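Local coordinates for sugar ABC transporter substrate-binding protein, BlMnBP1 (Bifidobacterium animalis subsp. lactis ATCC 27673, PDB 6I5R), which binds mannobiose and probably delivers manno-oligosaccharides from beta-mannan to an ABC transporter for uptake, at residues 116-121 with 141-146. Sequence-based numbering, arbitrary orientation.
Sequences VPYGET and YGIANN. With ZN (zinc ion), chain H.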
loop_
_atom_site.group_PDB
_atom_site.type_symbol
_atom_site.label_atom_id
_atom_site.label_comp_id
_atom_site.label_asym_id
_atom_site.label_seq_id
_atom_site.Cartn_x
_atom_site.Cartn_y
_atom_site.Cartn_z
ATOM N N VAL A 116 -18.114 4.197 -10.200
ATOM C CA VAL A 116 -18.545 3.635 -11.485
ATOM C C VAL A 116 -17.912 2.262 -11.671
ATOM O O VAL A 116 -16.688 2.134 -11.552
ATOM C CB VAL A 116 -18.141 4.561 -12.629
ATOM C CG1 VAL A 116 -18.564 3.956 -13.980
ATOM C CG2 VAL A 116 -18.724 5.950 -12.434
ATOM N N PRO A 117 -18.673 1.228 -12.009
ATOM C CA PRO A 117 -18.035 -0.052 -12.351
ATOM C C PRO A 117 -17.317 0.073 -13.687
ATOM O O PRO A 117 -17.865 0.605 -14.652
ATOM C CB PRO A 117 -19.212 -1.043 -12.409
ATOM C CG PRO A 117 -20.421 -0.193 -12.679
ATOM C CD PRO A 117 -20.147 1.180 -12.109
ATOM N N TYR A 118 -16.053 -0.361 -13.711
ATOM C CA TYR A 118 -15.287 -0.399 -14.945
ATOM C C TYR A 118 -15.769 -1.505 -15.871
ATOM O O TYR A 118 -15.536 -1.418 -17.075
ATOM C CB TYR A 118 -13.794 -0.633 -14.664
ATOM C CG TYR A 118 -13.105 0.559 -14.050
ATOM C CD1 TYR A 118 -12.674 1.624 -14.831
ATOM C CD2 TYR A 118 -12.867 0.611 -12.687
ATOM C CE1 TYR A 118 -12.042 2.720 -14.259
ATOM C CE2 TYR A 118 -12.287 1.698 -12.114
ATOM C CZ TYR A 118 -11.855 2.743 -12.884
ATOM O OH TYR A 118 -11.253 3.809 -12.258
ATOM N N GLY A 119 -16.402 -2.536 -15.336
ATOM C CA GLY A 119 -16.757 -3.711 -16.113
ATOM C C GLY A 119 -16.785 -4.951 -15.241
ATOM O O GLY A 119 -16.328 -4.948 -14.109
ATOM N N GLU A 120 -17.374 -6.018 -15.787
ATOM C CA GLU A 120 -17.362 -7.301 -15.098
ATOM C C GLU A 120 -15.930 -7.636 -14.725
ATOM O O GLU A 120 -15.023 -7.498 -15.545
ATOM C CB GLU A 120 -17.891 -8.434 -15.983
ATOM C CG GLU A 120 -19.375 -8.773 -15.889
ATOM C CD GLU A 120 -19.698 -10.045 -16.676
ATOM O OE1 GLU A 120 -19.110 -11.101 -16.436
ATOM O OE2 GLU A 120 -20.527 -10.006 -17.583
ATOM N N THR A 121 -15.728 -8.147 -13.511
ATOM C CA THR A 121 -14.372 -8.494 -13.095
ATOM C C THR A 121 -13.764 -9.561 -14.009
ATOM O O THR A 121 -12.580 -9.496 -14.370
ATOM C CB THR A 121 -14.371 -8.962 -11.643
ATOM O OG1 THR A 121 -14.965 -7.958 -10.814
ATOM C CG2 THR A 121 -12.957 -9.227 -11.164
ATOM N N TYR A 141 -14.449 -1.974 -9.443
ATOM C CA TYR A 141 -14.654 -0.553 -9.188
ATOM C C TYR A 141 -13.359 0.241 -9.018
ATOM O O TYR A 141 -13.409 1.477 -8.949
ATOM C CB TYR A 141 -15.520 -0.374 -7.936
ATOM C CG TYR A 141 -16.898 -0.922 -8.086
ATOM C CD1 TYR A 141 -17.212 -2.235 -7.724
ATOM C CD2 TYR A 141 -17.916 -0.118 -8.573
ATOM C CE1 TYR A 141 -18.492 -2.711 -7.853
ATOM C CE2 TYR A 141 -19.171 -0.591 -8.727
ATOM C CZ TYR A 141 -19.473 -1.876 -8.352
ATOM O OH TYR A 141 -20.775 -2.326 -8.517
ATOM N N GLY A 142 -12.219 -0.421 -8.937
ATOM C CA GLY A 142 -10.948 0.272 -8.860
ATOM C C GLY A 142 -9.889 -0.446 -9.668
ATOM O O GLY A 142 -9.894 -1.669 -9.793
ATOM N N ILE A 143 -8.982 0.345 -10.235
ATOM C CA ILE A 143 -7.805 -0.146 -10.941
ATOM C C ILE A 143 -6.570 0.363 -10.204
ATOM O O ILE A 143 -6.459 1.560 -9.928
ATOM C CB ILE A 143 -7.784 0.325 -12.407
ATOM C CG1 ILE A 143 -9.086 -0.087 -13.116
ATOM C CG2 ILE A 143 -6.551 -0.206 -13.130
ATOM C CD1 ILE A 143 -9.094 0.169 -14.625
ATOM N N ALA A 144 -5.630 -0.532 -9.918
ATOM C CA ALA A 144 -4.470 -0.143 -9.134
ATOM C C ALA A 144 -3.585 0.820 -9.912
ATOM O O ALA A 144 -3.462 0.729 -11.132
ATOM C CB ALA A 144 -3.670 -1.384 -8.730
ATOM N N ASN A 145 -2.970 1.761 -9.182
ATOM C CA ASN A 145 -2.060 2.716 -9.816
ATOM C C ASN A 145 -0.762 2.022 -10.234
ATOM O O ASN A 145 -0.173 2.349 -11.277
ATOM C CB ASN A 145 -1.787 3.905 -8.875
ATOM C CG ASN A 145 -1.237 3.485 -7.500
ATOM O OD1 ASN A 145 -1.091 2.312 -7.206
ATOM N ND2 ASN A 145 -0.929 4.480 -6.657
ATOM N N ASN A 146 -0.290 1.083 -9.414
ATOM C CA ASN A 146 0.767 0.152 -9.764
ATOM C C ASN A 146 0.839 -0.922 -8.693
ATOM O O ASN A 146 0.348 -0.748 -7.575
ATOM C CB ASN A 146 2.128 0.836 -9.948
ATOM C CG ASN A 146 2.579 1.644 -8.731
ATOM O OD1 ASN A 146 1.834 1.862 -7.799
ATOM N ND2 ASN A 146 3.808 2.128 -8.780
HETATM ZN ZN ZN H . -20.215 -12.263 -17.773
HETATM O O HOH W 1 -14.657 3.561 -10.240
HETATM O O HOH W 2 -19.090 -11.741 -19.467
HETATM O O HOH W 3 -21.217 -11.718 -18.987
#
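Tyr118 lays one face of its ring over Ile143, whose CG1 stands 3.8 Å from the ring centroid and only 12° off the normal, a CH-pi contact. CD1 of the same isoleucine continues across to CD1 and CE1 of the tyrosine. At the ring edge, near its plane, CE2 of Tyr118 meets the carbonyl O of Tyr141 at 3.4 Å. With CG anti to the carbonyl carbon (chi1 -72°), the ring of Tyr118 is set against Ile143 and the Tyr141 carbonyl, and its hydroxyl reaches past the contact to hydrogen-bond the backbone O of Tyr323. The second aromatic packs differently: Tyr141 CE2 rests 3.7 Å from CB of Pro117, the proline approaching its ring obliquely. Met338 and Val341 of helix 331-346 also pack against Tyr118, as does Ile325. Farther along 141-146, Asn145 hydrogen-bonds the pocket residues Asp320 and Tyr321. Cut back to an alanine, Tyr118 would probably leave Ile143 CG1 and CD1 without the aromatic face and Tyr323 O without this donor. Side-chain cohesion thus rests on CH-pi and apolar packing, while beside it one water, donating to both Val116 O and Tyr141 O at 2.8 Å each, links backbones that share no direct hydrogen bond here.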